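Local structure of kelch domain-containing protein (Colletotrichum graminicola M1.001, 5C86) at residues 165-170 with 199-204; 309-314 with 325-330. The protein oxidises alcohols, probably as a copper-dependent enzyme related to galactose oxidase and glyoxal oxidase. All coordinates share one frame; numbering follows the deposited sequence.

How the contacts relate
Both contacts tie a loop that runs between blades to the four-stranded blade beside it in the kelch propeller, but they do so independently: their centres are 34 Å apart and their nearest atoms about 18 Å apart. Contact 1 involves the loop that enters the blade running from strand 181-183 to strand 208-214, and contact 2 the loop that leaves the blade running from strand 282-285 to strand 321-324; one further blade lies between them in sequence. Neither supplies a copper ligand. The side chains of Leu-167 and Tyr-120 are about 11 Å apart, as are those of Val-330 and His-335. Tyr-120 and His-335 bind copper in another structure of this protein; the present model is the apo form.

Contact 1. Residues 165-170 with 199-204; sequences KPLVMQ and NWYDTK
Asn-199 and Tyr-201, from strand 197-202, reach across to Pro-166 and Leu-167 in the loop that leads into their blade. The closest pair of CA atoms, Leu-167 and Asn-199, is 6.9 Å apart, so side chains rather than backbone pairing join the two segments.

Asn-199 can be followed outward. Its CB stands off, 4.6 Å from CB of Pro-166. One bond further, CG comes within 3.6 Å of that same proline CB, and OD1 settles alongside it at 3.5 Å, a van der Waals approach. The other branch, ND2, turns to the backbone and gives a weak hydrogen bond to O of Pro-166, 3.2 Å long and bent to 120° at the hydrogen. The stronger tie of ND2 is to the OE1 of Gln-191 on the adjoining strand, which helps to fix how the amide is turned. The first torsion, -68°, leaves CG beside the backbone N and points the amide at the proline.

Tyr-201 brings its phenol oxygen up to both Pro-166 and Leu-167. CD2 of Leu-167 lies 3.7 Å from OH and 4.3 Å from CE2, the leucine crossing the tyrosine at about a right angle. On the proline side, CD of Pro-166 is 4.0 Å from OH. The hydroxyl itself is hydrogen-bonded to the carbonyl O of Pro-163, so the phenol end that packs on Pro-166 and Leu-167 also ties strand to loop by a polar bond.

Residues 165-167 form a short 3-10 turn, held by Val-168 N bonding to O of Lys-165, and this presents Pro-166 and Leu-167 together. Leu-167 and Tyr-201 also touch Ile-134 of strand 131-134. The contact thus lies at a junction of consecutive blades, as expected where a connecting loop crosses between blades of a kelch beta-propeller.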
loop_
_atom_site.group_PDB
_atom_site.type_symbol
_atom_site.label_atom_id
_atom_site.label_comp_id
_atom_site.label_asym_id
_atom_site.label_seq_id
_atom_site.Cartn_x
_atom_site.Cartn_y
_atom_site.Cartn_z
ATOM N N LYS A 165 3.981 -22.442 5.812
ATOM C CA LYS A 165 2.857 -23.350 5.782
ATOM C C LYS A 165 1.562 -22.860 6.365
ATOM O O LYS A 165 0.513 -23.005 5.690
ATOM C CB LYS A 165 3.214 -24.721 6.410
ATOM C CG LYS A 165 2.170 -25.823 6.212
ATOM C CD LYS A 165 2.737 -27.141 6.879
ATOM C CE LYS A 165 1.709 -28.242 6.929
ATOM N NZ LYS A 165 1.259 -28.578 5.554
ATOM N N PRO A 166 1.564 -22.229 7.597
ATOM C CA PRO A 166 0.300 -21.836 8.234
ATOM C C PRO A 166 -0.562 -20.888 7.352
ATOM O O PRO A 166 -1.750 -20.874 7.514
ATOM C CB PRO A 166 0.722 -21.129 9.548
ATOM C CG PRO A 166 2.075 -21.637 9.802
ATOM C CD PRO A 166 2.704 -22.000 8.503
ATOM N N LEU A 167 0.083 -20.081 6.514
ATOM C CA LEU A 167 -0.720 -19.079 5.691
ATOM C C LEU A 167 -1.075 -19.599 4.331
ATOM O O LEU A 167 -1.866 -18.953 3.640
ATOM C CB LEU A 167 0.055 -17.771 5.582
ATOM C CG LEU A 167 1.365 -17.717 4.769
ATOM C CD1 LEU A 167 1.195 -17.794 3.270
ATOM C CD2 LEU A 167 2.111 -16.438 5.136
ATOM N N VAL A 168 -0.654 -20.798 3.900
ATOM C CA VAL A 168 -0.899 -21.173 2.515
ATOM C C VAL A 168 -2.402 -21.424 2.317
ATOM O O VAL A 168 -3.096 -22.082 3.097
ATOM C CB VAL A 168 -0.055 -22.415 2.172
ATOM C CG1 VAL A 168 -0.330 -22.961 0.787
ATOM C CG2 VAL A 168 1.423 -22.150 2.377
ATOM N N MET A 169 -2.945 -20.912 1.203
ATOM C CA MET A 169 -4.349 -21.136 0.873
ATOM C C MET A 169 -4.585 -22.604 0.468
ATOM O O MET A 169 -3.661 -23.311 0.098
ATOM C CB MET A 169 -4.737 -20.297 -0.336
ATOM C CG MET A 169 -4.479 -18.823 -0.124
ATOM S SD MET A 169 -5.849 -17.846 -0.666
ATOM C CE MET A 169 -6.516 -18.641 -2.136
ATOM N N GLN A 170 -5.857 -22.975 0.460
ATOM C CA GLN A 170 -6.228 -24.370 0.187
ATOM C C GLN A 170 -6.061 -24.742 -1.286
ATOM O O GLN A 170 -5.759 -25.873 -1.568
ATOM C CB GLN A 170 -7.688 -24.598 0.644
ATOM C CG GLN A 170 -7.969 -24.702 2.129
ATOM C CD GLN A 170 -9.389 -25.197 2.461
ATOM O OE1 GLN A 170 -10.058 -25.831 1.646
ATOM N NE2 GLN A 170 -9.842 -24.906 3.669
ATOM N N ASN A 199 -2.635 -15.660 11.009
ATOM C CA ASN A 199 -1.495 -16.118 11.833
ATOM C C ASN A 199 -0.680 -14.950 12.272
ATOM O O ASN A 199 -0.375 -14.042 11.472
ATOM C CB ASN A 199 -0.637 -17.031 11.057
ATOM C CG ASN A 199 -1.330 -18.367 10.753
ATOM O OD1 ASN A 199 -1.369 -19.264 11.628
ATOM N ND2 ASN A 199 -1.942 -18.481 9.617
ATOM N N TRP A 200 -0.240 -14.995 13.531
ATOM C CA TRP A 200 0.780 -14.108 13.976
ATOM C C TRP A 200 2.161 -14.639 13.727
ATOM O O TRP A 200 2.361 -15.833 13.876
ATOM C CB TRP A 200 0.632 -13.895 15.492
ATOM C CG TRP A 200 -0.491 -13.113 15.920
ATOM C CD1 TRP A 200 -1.641 -13.545 16.477
ATOM C CD2 TRP A 200 -0.603 -11.669 15.829
ATOM N NE1 TRP A 200 -2.455 -12.486 16.781
ATOM C CE2 TRP A 200 -1.825 -11.332 16.378
ATOM C CE3 TRP A 200 0.228 -10.654 15.346
ATOM C CZ2 TRP A 200 -2.298 -10.016 16.418
ATOM C CZ3 TRP A 200 -0.255 -9.326 15.428
ATOM C CH2 TRP A 200 -1.483 -9.055 15.967
ATOM N N TYR A 201 3.090 -13.768 13.319
ATOM C CA TYR A 201 4.496 -14.035 13.183
ATOM C C TYR A 201 5.252 -13.067 14.055
ATOM O O TYR A 201 4.838 -11.898 14.254
ATOM C CB TYR A 201 4.993 -13.886 11.774
ATOM C CG TYR A 201 4.464 -14.958 10.834
ATOM C CD1 TYR A 201 5.168 -16.135 10.678
ATOM C CD2 TYR A 201 3.273 -14.821 10.129
ATOM C CE1 TYR A 201 4.700 -17.141 9.835
ATOM C CE2 TYR A 201 2.809 -15.815 9.301
ATOM C CZ TYR A 201 3.515 -16.996 9.164
ATOM O OH TYR A 201 3.117 -18.026 8.313
ATOM N N ASP A 202 6.339 -13.562 14.668
ATOM C CA ASP A 202 7.250 -12.755 15.452
ATOM C C ASP A 202 8.528 -12.793 14.705
ATOM O O ASP A 202 9.011 -13.870 14.315
ATOM C CB ASP A 202 7.402 -13.371 16.850
ATOM C CG ASP A 202 8.314 -12.554 17.789
ATOM O OD1 ASP A 202 8.985 -11.602 17.396
ATOM O OD2 ASP A 202 8.347 -12.948 18.971
ATOM N N THR A 203 9.072 -11.627 14.409
ATOM C CA THR A 203 10.208 -11.474 13.606
ATOM C C THR A 203 11.496 -11.332 14.424
ATOM O O THR A 203 12.538 -11.081 13.813
ATOM C CB THR A 203 10.102 -10.270 12.640
ATOM O OG1 THR A 203 10.052 -9.065 13.413
ATOM C CG2 THR A 203 8.820 -10.434 11.735
ATOM N N LYS A 204 11.402 -11.446 15.730
ATOM C CA LYS A 204 12.587 -11.218 16.580
ATOM C C LYS A 204 13.264 -12.608 16.783
ATOM O O LYS A 204 12.594 -13.657 16.739
ATOM C CB LYS A 204 12.153 -10.658 17.902
ATOM C CG LYS A 204 11.481 -9.286 17.851
ATOM C CD LYS A 204 11.303 -8.734 19.264
ATOM C CE LYS A 204 10.480 -9.538 20.245
ATOM N NZ LYS A 204 9.169 -10.043 19.797
#

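Contact 2. Residues 309-314 with 325-330; sequences QLTPEL and TTPHTV
Segments 309-314 and 325-330 run roughly antiparallel, their end-to-end directions 149° apart, and are joined by two backbone hydrogen bonds. His-328 N bonds to O of Leu-310 at 2.9 Å, and Thr-325 N to O of Pro-312 at 3.0 Å. Between these, the CA atoms of Thr-311 and Pro-327 approach to 4.3 Å.

The first torsion of His-328, 52°, sets the imidazole between its backbone N and carbonyl carbon, where a face of the ring lies against Leu-310. That face receives the carbonyl O of Leu-310, toward the rim, and the CA of Leu-310 makes a CH-pi contact 4.1 Å from the ring centroid, 24° off the normal. Pro-312 meets the ring at its edge.

Pro-312 CB lies 3.3 Å from OG1 of Thr-325, the two side chains crossing at about a right angle; this OG1 is hydrogen-bonded to Trp-292 NE1. The methyl CG2 of Thr-325 rests 3.8 Å from CB of Leu-314. Thr-311 and Pro-327 run side by side, OG1 of the former 3.7 Å from CB of the latter.

Trp-6 NE1 gives a hydrogen bond to O of Thr-326. These two segments therefore extend the hairpin of strands 313-316 and 321-324, the latter the outermost strand of its blade, toward the last blade, where N-terminal strand 5-11 closes the kelch beta-propeller.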
loop_
_atom_site.group_PDB
_atom_site.type_symbol
_atom_site.label_atom_id
_atom_site.label_comp_id
_atom_site.label_asym_id
_atom_site.label_seq_id
_atom_site.Cartn_x
_atom_site.Cartn_y
_atom_site.Cartn_z
ATOM N N GLN A 309 -15.077 -4.505 -12.997
ATOM C CA GLN A 309 -15.868 -3.647 -12.113
ATOM C C GLN A 309 -15.347 -2.218 -12.378
ATOM O O GLN A 309 -14.245 -1.856 -11.954
ATOM C CB GLN A 309 -15.730 -4.106 -10.648
ATOM C CG GLN A 309 -16.254 -5.507 -10.393
ATOM C CD GLN A 309 -17.768 -5.585 -10.384
ATOM O OE1 GLN A 309 -18.443 -4.668 -10.933
ATOM N NE2 GLN A 309 -18.322 -6.512 -9.700
ATOM N N LEU A 310 -16.160 -1.409 -13.074
ATOM C CA LEU A 310 -15.786 -0.077 -13.504
ATOM C C LEU A 310 -16.276 1.050 -12.578
ATOM O O LEU A 310 -15.939 2.188 -12.781
ATOM C CB LEU A 310 -16.357 0.191 -14.917
ATOM C CG LEU A 310 -15.755 -0.758 -15.936
ATOM C CD1 LEU A 310 -16.385 -0.378 -17.351
ATOM C CD2 LEU A 310 -14.254 -0.647 -16.022
ATOM N N THR A 311 -17.072 0.710 -11.576
ATOM C CA THR A 311 -17.562 1.646 -10.588
ATOM C C THR A 311 -16.846 1.364 -9.215
ATOM O O THR A 311 -17.148 0.327 -8.583
ATOM C CB THR A 311 -19.052 1.521 -10.388
ATOM O OG1 THR A 311 -19.683 1.840 -11.657
ATOM C CG2 THR A 311 -19.523 2.516 -9.429
ATOM N N PRO A 312 -15.998 2.316 -8.786
ATOM C CA PRO A 312 -15.309 2.153 -7.469
ATOM C C PRO A 312 -16.316 2.383 -6.397
ATOM O O PRO A 312 -17.415 2.926 -6.638
ATOM C CB PRO A 312 -14.274 3.231 -7.476
ATOM C CG PRO A 312 -14.038 3.660 -8.952
ATOM C CD PRO A 312 -15.423 3.434 -9.532
ATOM N N GLU A 313 -15.947 2.038 -5.150
ATOM C CA GLU A 313 -16.730 2.299 -3.967
ATOM C C GLU A 313 -15.934 2.998 -2.923
ATOM O O GLU A 313 -14.778 2.739 -2.738
ATOM C CB GLU A 313 -17.356 1.009 -3.442
ATOM C CG GLU A 313 -18.527 0.518 -4.340
ATOM C CD GLU A 313 -19.010 -0.871 -3.911
ATOM O OE1 GLU A 313 -18.328 -1.920 -4.248
ATOM O OE2 GLU A 313 -20.034 -0.949 -3.125
ATOM N N LEU A 314 -16.591 3.929 -2.252
ATOM C CA LEU A 314 -16.071 4.673 -1.106
ATOM C C LEU A 314 -16.626 4.030 0.145
ATOM O O LEU A 314 -17.834 3.926 0.312
ATOM C CB LEU A 314 -16.480 6.139 -1.215
ATOM C CG LEU A 314 -15.938 7.029 -0.138
ATOM C CD1 LEU A 314 -14.439 7.047 -0.020
ATOM C CD2 LEU A 314 -16.471 8.447 -0.452
ATOM N N THR A 325 -18.657 5.638 -6.522
ATOM C CA THR A 325 -18.093 6.862 -6.964
ATOM C C THR A 325 -18.077 6.905 -8.514
ATOM O O THR A 325 -18.573 5.956 -9.151
ATOM C CB THR A 325 -16.727 7.125 -6.369
ATOM O OG1 THR A 325 -15.775 6.154 -6.856
ATOM C CG2 THR A 325 -16.818 7.045 -4.856
ATOM N N THR A 326 -17.496 7.913 -9.112
ATOM C CA THR A 326 -17.671 8.043 -10.568
ATOM C C THR A 326 -16.941 6.888 -11.280
ATOM O O THR A 326 -15.755 6.649 -11.073
ATOM C CB THR A 326 -17.202 9.414 -11.041
ATOM O OG1 THR A 326 -18.075 10.415 -10.488
ATOM C CG2 THR A 326 -17.297 9.545 -12.526
ATOM N N PRO A 327 -17.671 6.210 -12.182
ATOM C CA PRO A 327 -17.018 5.149 -12.942
ATOM C C PRO A 327 -15.916 5.594 -13.874
ATOM O O PRO A 327 -15.846 6.767 -14.302
ATOM C CB PRO A 327 -18.150 4.494 -13.768
ATOM C CG PRO A 327 -19.236 5.449 -13.757
ATOM C CD PRO A 327 -19.097 6.316 -12.517
ATOM N N HIS A 328 -15.005 4.652 -14.104
ATOM C CA HIS A 328 -13.939 4.810 -15.091
ATOM C C HIS A 328 -14.375 3.953 -16.313
ATOM O O HIS A 328 -15.275 3.145 -16.225
ATOM C CB HIS A 328 -12.557 4.513 -14.511
ATOM C CG HIS A 328 -12.449 3.203 -13.806
ATOM N ND1 HIS A 328 -12.799 2.994 -12.488
ATOM C CD2 HIS A 328 -12.098 1.995 -14.288
ATOM C CE1 HIS A 328 -12.590 1.712 -12.182
ATOM N NE2 HIS A 328 -12.158 1.096 -13.263
ATOM N N THR A 329 -13.677 4.193 -17.407
ATOM C CA THR A 329 -13.964 3.481 -18.673
ATOM C C THR A 329 -12.992 2.380 -18.981
ATOM O O THR A 329 -13.383 1.353 -19.562
ATOM C CB THR A 329 -14.031 4.461 -19.865
ATOM O OG1 THR A 329 -12.816 5.196 -19.993
ATOM C CG2 THR A 329 -15.240 5.338 -19.741
ATOM N N VAL A 330 -11.782 2.483 -18.478
ATOM C CA VAL A 330 -10.760 1.485 -18.683
ATOM C C VAL A 330 -10.802 0.448 -17.545
ATOM O O VAL A 330 -10.684 0.827 -16.382
ATOM C CB VAL A 330 -9.352 2.088 -18.776
ATOM C CG1 VAL A 330 -8.284 1.050 -18.982
ATOM C CG2 VAL A 330 -9.289 3.117 -19.952
#